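Local structure of probable quinone reductase Qor (NADPH:quinone reductase) (Zeta-crystallin homolog protein) (Mycobacterium tuberculosis, 4RVU) at residues A7-E12 against R20-P25; Y141-G146 against L169-I174; I161-A166 against A189-V194. The protein binds NADPH and probably transfers electrons from it to quinone substrates. All coordinates share one frame; numbering follows the deposited sequence.

Contact 1: A7-E12 against R20-P25; sequences AIEVTE and RHVDQP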
loop_
_atom_site.group_PDB
_atom_site.type_symbol
_atom_site.label_atom_id
_atom_site.label_comp_id
_atom_site.label_asym_id
_atom_site.label_seq_id
_atom_site.Cartn_x
_atom_site.Cartn_y
_atom_site.Cartn_z
ATOM N N ALA A 7 -40.863 0.614 -3.341
ATOM C CA ALA A 7 -39.428 0.432 -3.545
ATOM C C ALA A 7 -38.916 1.463 -4.536
ATOM O O ALA A 7 -39.698 2.062 -5.280
ATOM C CB ALA A 7 -39.115 -0.983 -4.045
ATOM N N ILE A 8 -37.601 1.654 -4.546
ATOM C CA ILE A 8 -36.960 2.550 -5.490
ATOM C C ILE A 8 -36.191 1.692 -6.486
ATOM O O ILE A 8 -35.175 1.065 -6.152
ATOM C CB ILE A 8 -36.020 3.547 -4.790
ATOM C CG1 ILE A 8 -36.796 4.415 -3.784
ATOM C CG2 ILE A 8 -35.318 4.442 -5.809
ATOM C CD1 ILE A 8 -37.664 5.514 -4.418
ATOM N N GLU A 9 -36.691 1.638 -7.712
ATOM C CA GLU A 9 -36.113 0.739 -8.704
ATOM C C GLU A 9 -35.399 1.526 -9.787
ATOM O O GLU A 9 -35.841 2.611 -10.177
ATOM C CB GLU A 9 -37.217 -0.116 -9.322
ATOM C CG GLU A 9 -36.759 -1.027 -10.446
ATOM C CD GLU A 9 -37.928 -1.674 -11.151
ATOM O OE1 GLU A 9 -38.714 -0.940 -11.788
ATOM O OE2 GLU A 9 -38.066 -2.909 -11.053
ATOM N N VAL A 10 -34.287 0.975 -10.261
ATOM C CA VAL A 10 -33.551 1.538 -11.383
ATOM C C VAL A 10 -33.742 0.615 -12.586
ATOM O O VAL A 10 -33.374 -0.559 -12.538
ATOM C CB VAL A 10 -32.064 1.695 -11.030
ATOM C CG1 VAL A 10 -31.267 2.206 -12.221
ATOM C CG2 VAL A 10 -31.917 2.643 -9.848
ATOM N N THR A 11 -34.362 1.146 -13.637
ATOM C CA THR A 11 -34.647 0.401 -14.861
ATOM C C THR A 11 -33.576 0.720 -15.896
ATOM O O THR A 11 -33.201 -0.120 -16.722
ATOM C CB THR A 11 -36.058 0.754 -15.388
ATOM O OG1 THR A 11 -37.040 0.076 -14.594
ATOM C CG2 THR A 11 -36.235 0.344 -16.843
ATOM N N GLU A 12 -33.067 1.942 -15.831
ATOM C CA GLU A 12 -31.937 2.341 -16.652
ATOM C C GLU A 12 -31.019 3.177 -15.773
ATOM O O GLU A 12 -31.490 3.903 -14.897
ATOM C CB GLU A 12 -32.406 3.144 -17.872
ATOM C CG GLU A 12 -32.340 4.663 -17.690
ATOM C CD GLU A 12 -33.103 5.429 -18.759
ATOM O OE1 GLU A 12 -34.354 5.374 -18.740
ATOM O OE2 GLU A 12 -32.450 6.089 -19.610
ATOM N N ARG A 20 -36.817 5.615 -9.519
ATOM C CA ARG A 20 -38.278 5.604 -9.569
ATOM C C ARG A 20 -38.899 4.901 -8.371
ATOM O O ARG A 20 -38.514 3.781 -8.028
ATOM C CB ARG A 20 -38.770 4.951 -10.861
ATOM C CG ARG A 20 -38.231 5.612 -12.124
ATOM C CD ARG A 20 -38.642 7.077 -12.173
ATOM N NE ARG A 20 -38.033 7.774 -13.303
ATOM C CZ ARG A 20 -38.543 7.790 -14.530
ATOM N NH1 ARG A 20 -39.674 7.141 -14.789
ATOM N NH2 ARG A 20 -37.923 8.451 -15.502
ATOM N N HIS A 21 -39.861 5.575 -7.745
ATOM C CA HIS A 21 -40.633 5.037 -6.625
ATOM C C HIS A 21 -41.776 4.205 -7.192
ATOM O O HIS A 21 -42.701 4.761 -7.794
ATOM C CB HIS A 21 -41.195 6.208 -5.805
ATOM C CG HIS A 21 -41.917 5.806 -4.555
ATOM N ND1 HIS A 21 -43.263 6.026 -4.371
ATOM C CD2 HIS A 21 -41.467 5.231 -3.410
ATOM C CE1 HIS A 21 -43.623 5.587 -3.173
ATOM N NE2 HIS A 21 -42.547 5.108 -2.573
ATOM N N VAL A 22 -41.716 2.885 -7.003
ATOM C CA VAL A 22 -42.680 1.966 -7.616
ATOM C C VAL A 22 -43.202 0.883 -6.681
ATOM O O VAL A 22 -42.655 0.668 -5.599
ATOM C CB VAL A 22 -42.065 1.240 -8.825
ATOM C CG1 VAL A 22 -41.582 2.234 -9.860
ATOM C CG2 VAL A 22 -40.924 0.327 -8.375
ATOM N N ASP A 23 -44.252 0.191 -7.122
ATOM C CA ASP A 23 -44.767 -0.980 -6.410
ATOM C C ASP A 23 -44.021 -2.242 -6.845
ATOM O O ASP A 23 -43.798 -2.466 -8.037
ATOM C CB ASP A 23 -46.265 -1.169 -6.669
ATOM C CG ASP A 23 -47.133 -0.187 -5.901
ATOM O OD1 ASP A 23 -46.656 0.411 -4.912
ATOM O OD2 ASP A 23 -48.314 -0.029 -6.283
ATOM N N GLN A 24 -43.637 -3.062 -5.871
ATOM C CA GLN A 24 -42.952 -4.325 -6.132
ATOM C C GLN A 24 -43.604 -5.378 -5.254
ATOM O O GLN A 24 -44.205 -5.044 -4.233
ATOM C CB GLN A 24 -41.467 -4.226 -5.762
ATOM C CG GLN A 24 -40.646 -3.211 -6.557
ATOM C CD GLN A 24 -40.068 -3.788 -7.837
ATOM O OE1 GLN A 24 -40.642 -3.634 -8.920
ATOM N NE2 GLN A 24 -38.922 -4.454 -7.720
ATOM N N PRO A 25 -43.502 -6.655 -5.642
ATOM C CA PRO A 25 -43.922 -7.683 -4.688
ATOM C C PRO A 25 -42.939 -7.718 -3.522
ATOM O O PRO A 25 -41.753 -7.440 -3.714
ATOM C CB PRO A 25 -43.810 -8.981 -5.495
ATOM C CG PRO A 25 -43.863 -8.548 -6.936
ATOM C CD PRO A 25 -43.171 -7.218 -6.963
#

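Contact 2: Y141-G146 against L169-I174; sequences YPVKRG and LGVRVI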
loop_
_atom_site.group_PDB
_atom_site.type_symbol
_atom_site.label_atom_id
_atom_site.label_comp_id
_atom_site.label_asym_id
_atom_site.label_seq_id
_atom_site.Cartn_x
_atom_site.Cartn_y
_atom_site.Cartn_z
ATOM N N TYR A 141 -4.747 1.049 8.203
ATOM C CA TYR A 141 -3.628 1.632 8.919
ATOM C C TYR A 141 -4.019 1.667 10.384
ATOM O O TYR A 141 -4.900 2.426 10.768
ATOM C CB TYR A 141 -3.271 3.048 8.420
ATOM C CG TYR A 141 -2.233 3.663 9.336
ATOM C CD1 TYR A 141 -0.919 3.214 9.315
ATOM C CD2 TYR A 141 -2.582 4.618 10.278
ATOM C CE1 TYR A 141 0.038 3.735 10.186
ATOM C CE2 TYR A 141 -1.644 5.138 11.149
ATOM C CZ TYR A 141 -0.340 4.689 11.101
ATOM O OH TYR A 141 0.589 5.208 11.973
ATOM N N PRO A 142 -3.364 0.844 11.214
ATOM C CA PRO A 142 -3.749 0.784 12.625
ATOM C C PRO A 142 -3.224 1.999 13.381
ATOM O O PRO A 142 -2.058 2.007 13.791
ATOM C CB PRO A 142 -3.071 -0.503 13.131
ATOM C CG PRO A 142 -2.265 -1.062 11.938
ATOM C CD PRO A 142 -2.172 0.027 10.923
ATOM N N VAL A 143 -4.081 3.001 13.576
ATOM C CA VAL A 143 -3.652 4.235 14.221
ATOM C C VAL A 143 -3.187 3.959 15.643
ATOM O O VAL A 143 -3.683 3.040 16.304
ATOM C CB VAL A 143 -4.748 5.316 14.212
ATOM C CG1 VAL A 143 -5.096 5.735 12.761
ATOM C CG2 VAL A 143 -5.995 4.837 14.971
ATOM N N LYS A 144 -2.217 4.742 16.105
ATOM C CA LYS A 144 -1.744 4.629 17.475
ATOM C C LYS A 144 -1.751 6.015 18.101
ATOM O O LYS A 144 -1.738 7.030 17.392
ATOM C CB LYS A 144 -0.341 4.030 17.499
ATOM C CG LYS A 144 0.631 4.777 16.626
ATOM C CD LYS A 144 1.981 4.069 16.547
ATOM C CE LYS A 144 3.006 4.927 15.810
ATOM N NZ LYS A 144 2.638 5.140 14.382
ATOM N N ARG A 145 -1.802 6.061 19.426
ATOM C CA ARG A 145 -1.830 7.330 20.133
ATOM C C ARG A 145 -0.579 8.107 19.739
ATOM O O ARG A 145 0.514 7.536 19.696
ATOM C CB ARG A 145 -1.893 7.091 21.646
ATOM C CG ARG A 145 -1.809 8.359 22.484
ATOM C CD ARG A 145 -2.094 8.080 23.957
ATOM N NE ARG A 145 -3.450 7.576 24.173
ATOM C CZ ARG A 145 -4.533 8.346 24.265
ATOM N NH1 ARG A 145 -4.426 9.668 24.157
ATOM N NH2 ARG A 145 -5.726 7.797 24.465
ATOM N N GLY A 146 -0.745 9.378 19.384
ATOM C CA GLY A 146 0.376 10.210 18.977
ATOM C C GLY A 146 0.468 10.444 17.483
ATOM O O GLY A 146 1.180 11.355 17.029
ATOM N N LEU A 169 -9.039 7.559 20.095
ATOM C CA LEU A 169 -7.848 6.707 20.161
ATOM C C LEU A 169 -6.535 7.485 20.381
ATOM O O LEU A 169 -5.448 6.900 20.339
ATOM C CB LEU A 169 -7.754 5.830 18.910
ATOM C CG LEU A 169 -8.940 4.884 18.702
ATOM C CD1 LEU A 169 -8.993 4.342 17.272
ATOM C CD2 LEU A 169 -8.869 3.741 19.698
ATOM N N GLY A 170 -6.632 8.790 20.620
ATOM C CA GLY A 170 -5.449 9.609 20.870
ATOM C C GLY A 170 -4.728 10.099 19.625
ATOM O O GLY A 170 -3.543 10.441 19.675
ATOM N N VAL A 171 -5.447 10.143 18.507
ATOM C CA VAL A 171 -4.905 10.576 17.224
ATOM C C VAL A 171 -5.314 12.013 16.923
ATOM O O VAL A 171 -6.472 12.394 17.111
ATOM C CB VAL A 171 -5.412 9.660 16.096
ATOM C CG1 VAL A 171 -4.872 10.094 14.739
ATOM C CG2 VAL A 171 -5.036 8.223 16.384
ATOM N N ARG A 172 -4.357 12.821 16.478
ATOM C CA ARG A 172 -4.651 14.179 16.035
ATOM C C ARG A 172 -5.211 14.145 14.617
ATOM O O ARG A 172 -4.632 13.510 13.737
ATOM C CB ARG A 172 -3.376 15.018 16.066
ATOM C CG ARG A 172 -3.574 16.455 15.670
ATOM C CD ARG A 172 -2.246 17.196 15.764
ATOM N NE ARG A 172 -2.376 18.634 15.556
ATOM C CZ ARG A 172 -1.571 19.341 14.770
ATOM N NH1 ARG A 172 -0.597 18.734 14.109
ATOM N NH2 ARG A 172 -1.747 20.649 14.635
ATOM N N VAL A 173 -6.342 14.802 14.390
ATOM C CA VAL A 173 -6.985 14.715 13.083
ATOM C C VAL A 173 -7.050 16.067 12.399
ATOM O O VAL A 173 -7.502 17.052 12.988
ATOM C CB VAL A 173 -8.417 14.141 13.190
ATOM C CG1 VAL A 173 -9.105 14.180 11.823
ATOM C CG2 VAL A 173 -8.383 12.727 13.745
ATOM N N ILE A 174 -6.587 16.114 11.159
ATOM C CA ILE A 174 -6.742 17.295 10.319
ATOM C C ILE A 174 -7.757 16.939 9.242
ATOM O O ILE A 174 -7.664 15.868 8.639
ATOM C CB ILE A 174 -5.405 17.679 9.657
ATOM C CG1 ILE A 174 -4.318 17.872 10.715
ATOM C CG2 ILE A 174 -5.569 18.923 8.779
ATOM C CD1 ILE A 174 -2.892 17.884 10.125
#

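Contact 3: I161-A166 against A189-V194; sequences ILTQWA and AGADVV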
loop_
_atom_site.group_PDB
_atom_site.type_symbol
_atom_site.label_atom_id
_atom_site.label_comp_id
_atom_site.label_asym_id
_atom_site.label_seq_id
_atom_site.Cartn_x
_atom_site.Cartn_y
_atom_site.Cartn_z
ATOM N N ILE A 161 -17.292 10.014 11.594
ATOM C CA ILE A 161 -17.023 8.826 12.400
ATOM C C ILE A 161 -15.514 8.603 12.541
ATOM O O ILE A 161 -15.023 8.318 13.641
ATOM C CB ILE A 161 -17.725 7.554 11.845
ATOM C CG1 ILE A 161 -19.247 7.745 11.859
ATOM C CG2 ILE A 161 -17.389 6.341 12.713
ATOM C CD1 ILE A 161 -20.031 6.592 11.196
ATOM N N LEU A 162 -14.785 8.748 11.434
ATOM C CA LEU A 162 -13.322 8.646 11.469
ATOM C C LEU A 162 -12.733 9.635 12.468
ATOM O O LEU A 162 -11.851 9.289 13.264
ATOM C CB LEU A 162 -12.713 8.888 10.078
ATOM C CG LEU A 162 -12.774 7.718 9.097
ATOM C CD1 LEU A 162 -12.415 8.167 7.693
ATOM C CD2 LEU A 162 -11.836 6.595 9.553
ATOM N N THR A 163 -13.238 10.863 12.433
ATOM C CA THR A 163 -12.676 11.945 13.237
ATOM C C THR A 163 -12.888 11.675 14.720
ATOM O O THR A 163 -11.933 11.705 15.504
ATOM C CB THR A 163 -13.279 13.283 12.826
ATOM O OG1 THR A 163 -12.928 13.534 11.459
ATOM C CG2 THR A 163 -12.758 14.419 13.701
ATOM N N GLN A 164 -14.124 11.342 15.090
ATOM C CA GLN A 164 -14.426 11.042 16.480
ATOM C C GLN A 164 -13.643 9.855 16.992
ATOM O O GLN A 164 -13.076 9.903 18.089
ATOM C CB GLN A 164 -15.912 10.764 16.652
ATOM C CG GLN A 164 -16.808 11.943 16.358
ATOM C CD GLN A 164 -18.262 11.567 16.524
ATOM O OE1 GLN A 164 -18.771 11.503 17.643
ATOM N NE2 GLN A 164 -18.933 11.287 15.410
ATOM N N TRP A 165 -13.622 8.787 16.198
ATOM C CA TRP A 165 -13.041 7.528 16.645
ATOM C C TRP A 165 -11.528 7.661 16.781
ATOM O O TRP A 165 -10.954 7.249 17.790
ATOM C CB TRP A 165 -13.392 6.400 15.675
ATOM C CG TRP A 165 -13.472 5.058 16.330
ATOM C CD1 TRP A 165 -12.899 4.680 17.515
ATOM C CD2 TRP A 165 -14.206 3.917 15.855
ATOM N NE1 TRP A 165 -13.217 3.366 17.793
ATOM C CE2 TRP A 165 -14.022 2.881 16.794
ATOM C CE3 TRP A 165 -14.983 3.675 14.723
ATOM C CZ2 TRP A 165 -14.609 1.620 16.641
ATOM C CZ3 TRP A 165 -15.566 2.422 14.572
ATOM C CH2 TRP A 165 -15.372 1.410 15.524
ATOM N N ALA A 166 -10.889 8.249 15.771
ATOM C CA ALA A 166 -9.451 8.513 15.833
ATOM C C ALA A 166 -9.101 9.408 17.027
ATOM O O ALA A 166 -8.153 9.130 17.763
ATOM C CB ALA A 166 -8.953 9.133 14.517
ATOM N N ALA A 189 -16.514 17.324 16.246
ATOM C CA ALA A 189 -16.205 15.894 16.143
ATOM C C ALA A 189 -14.802 15.576 16.656
ATOM O O ALA A 189 -14.451 14.414 16.862
ATOM C CB ALA A 189 -16.356 15.426 14.713
ATOM N N GLY A 190 -13.989 16.610 16.837
ATOM C CA GLY A 190 -12.673 16.425 17.422
ATOM C C GLY A 190 -11.504 16.807 16.539
ATOM O O GLY A 190 -10.342 16.674 16.956
ATOM N N ALA A 191 -11.793 17.281 15.328
ATOM C CA ALA A 191 -10.724 17.671 14.406
ATOM C C ALA A 191 -9.898 18.763 15.055
ATOM O O ALA A 191 -10.454 19.708 15.616
ATOM C CB ALA A 191 -11.285 18.143 13.079
ATOM N N ASP A 192 -8.575 18.618 15.010
ATOM C CA ASP A 192 -7.710 19.584 15.668
ATOM C C ASP A 192 -7.555 20.824 14.794
ATOM O O ASP A 192 -7.488 21.948 15.294
ATOM C CB ASP A 192 -6.355 18.963 16.004
ATOM C CG ASP A 192 -5.540 19.838 16.933
ATOM O OD1 ASP A 192 -6.050 20.176 18.025
ATOM O OD2 ASP A 192 -4.405 20.205 16.561
ATOM N N VAL A 193 -7.513 20.614 13.483
ATOM C CA VAL A 193 -7.446 21.705 12.523
ATOM C C VAL A 193 -8.278 21.367 11.295
ATOM O O VAL A 193 -8.233 20.234 10.800
ATOM C CB VAL A 193 -5.984 21.984 12.071
ATOM C CG1 VAL A 193 -5.962 22.969 10.913
ATOM C CG2 VAL A 193 -5.150 22.514 13.222
ATOM N N VAL A 194 -9.028 22.350 10.798
ATOM C CA VAL A 194 -9.836 22.171 9.597
ATOM C C VAL A 194 -9.312 23.045 8.463
ATOM O O VAL A 194 -9.163 24.260 8.626
ATOM C CB VAL A 194 -11.316 22.509 9.866
ATOM C CG1 VAL A 194 -12.150 22.284 8.617
ATOM C CG2 VAL A 194 -11.844 21.665 11.016
#

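Contact 1: A7-E12 against R20-P25
With CG1 beside its backbone N and chi2 at -75°, I8 turns CD1 toward H21, and the two side chains cross at about a right angle. CD1 of I8 comes to the edge of the imidazole, near the ring plane, and lies 3.9 Å from CB of H21. The pair illustrates how a two-stranded antiparallel unit sorts its side chains: I8 and H21, a non-hydrogen-bonded pair, share one face of the sheet, and A7, V22, E9 and R20 share the other.

On that second face CB of A7 rests on CG of Q24 at 3.7 Å, and CB of E9 meets CG2 of V22 at 3.9 Å. The bent chain of Q24 carries its amide across the end of the extended E9 chain. The carboxylate and amide planes stand 72° apart; OE2 of E9 and OE1 of Q24, both acceptors, approach to 3.4 Å without bonding.

Two hydrogen-bonded pairs frame I8 and H21. A7 and V22 exchange both backbone bonds, the one from V22 N to A7 O being short and nearly straight (2.8 Å, 172°). E9 and R20 do the same: E9 N reaches R20 O at 2.8 Å. The return bond, from R20 N to E9 O, is longer at 3.2 Å.

These strands, 5-10 and 20-24, form a beta hairpin near the N-terminus. Strand 5-10 is the middle of a small three-stranded antiparallel sheet, with 20-24 along one edge and 61-62 along the other; V62 touches both A7 and Q24, while the loop residue L309 packs against I8 and its neighbour A310 against H21.

Contact 2: Y141-G146 against L169-I174
A Schellman motif closes helix 157-168 here, and the loop that leads from helix 120-140 into strand 148-151 packs against it. G170, at positive phi, is the C-prime residue: its N bonds back to T167 O, and V171 N to A166 O. The example shows how a helix end can offer a carbonyl to a neighbouring loop, for G170 O accepts the backbone N-H of G146 at 3.0 Å. That bond is nearly straight at the hydrogen (172°), yet the donor stands above the carbonyl plane.

R145 covers the same turn. Its CG lies opposite the backbone N (chi1 175°) and the chain bends at chi3, which lays one face of the guanidinium over G170. NH1 of R145 comes within 3.4 Å of G170 CA, a glycine position where the backbone alone lies under the flat group, toward its rim. On the same face of the guanidinium lies L169 O, farther from the plane.

The apolar half of the contact centres on V143. CB of V143 meets CG2 of V171 at 3.6 Å, and CG2 of V143 touches CD1 of L169 at 3.8 Å; in both cases the side chains cross at about a right angle. CG2 of V171 also lies 3.6 Å from K144 O, so this methyl touches both a side chain and the loop backbone. The CB of K144 points away from the turn, and its NZ forms a salt bridge with D147 and a weak hydrogen bond with Y141 OH.

Beyond the turn, strand 172-176 runs into the parallel sheet beside strand 148-151, with V171 packed on V149 and on A166 of helix 157-168. V143 is backed by L137 of helix 120-140 and by Y221 of strand 217-222, and L169 lies against K138, also of helix 120-140.

Contact 3: I161-A166 against A189-V194
T163 and Q164, on one side of their helix, receive the turn A189-A191, and every contact is apolar or made by carbon against backbone. T163 sets OG1 beside its backbone N (chi1 -62°), which leaves the CG2 methyl anti to that N and facing the turn: CG2 lies 3.4 Å from A191 N and 3.9 Å from CB of A189. CB of A191 touches this methyl more loosely, at 4.1 Å. CG of Q164 meets the same CB of A189 at 3.9 Å, bringing both side chains onto one methyl. CA of Q164 approaches A189 O at 3.4 Å in a CA-H...O contact.

G190, with positive phi, ends helix 180-188 in a Schellman motif, and the chain then turns into edge strand 193-195. Two successive beta-alpha-beta units of the Rossmann-type domain meet here: helix 157-168 joins strands 148-151 and 172-176, and the turn follows the helix of the next crossover.

The polar ends of the two helix residues are held elsewhere. OG1 of T163 bonds to G159 O one turn back, fixing its rotation, while Q164 uses OE1 for T300 N and NE2 for L160 O. Farther out, T175 of strand 172-176 touches both T163 and A191, and K187 NZ bonds to the carbonyls of A191 and D192.

How the contacts relate
Contact 1 comes first along the chain and stands apart, its centre 43 Å from that of contact 2 and 38 Å from that of contact 3, on the opposite side of the chain's centre. Contacts 2 and 3 alternate their segments along the chain and lie only 10 Å apart between centres. Helix 157-168 leads directly into strand 172-176, which neighbours strand 193-195 in the parallel sheet. The two contacts touch through the salt bridge R172 NE to D192 OD2 (2.8 Å) and through V173 CG2 on A166 CB (3.7 Å). Both lie at the 193-195 side of the parallel sheet in the Rossmann-type domain, whereas contact 1 belongs to a separate small sheet near the N-terminus.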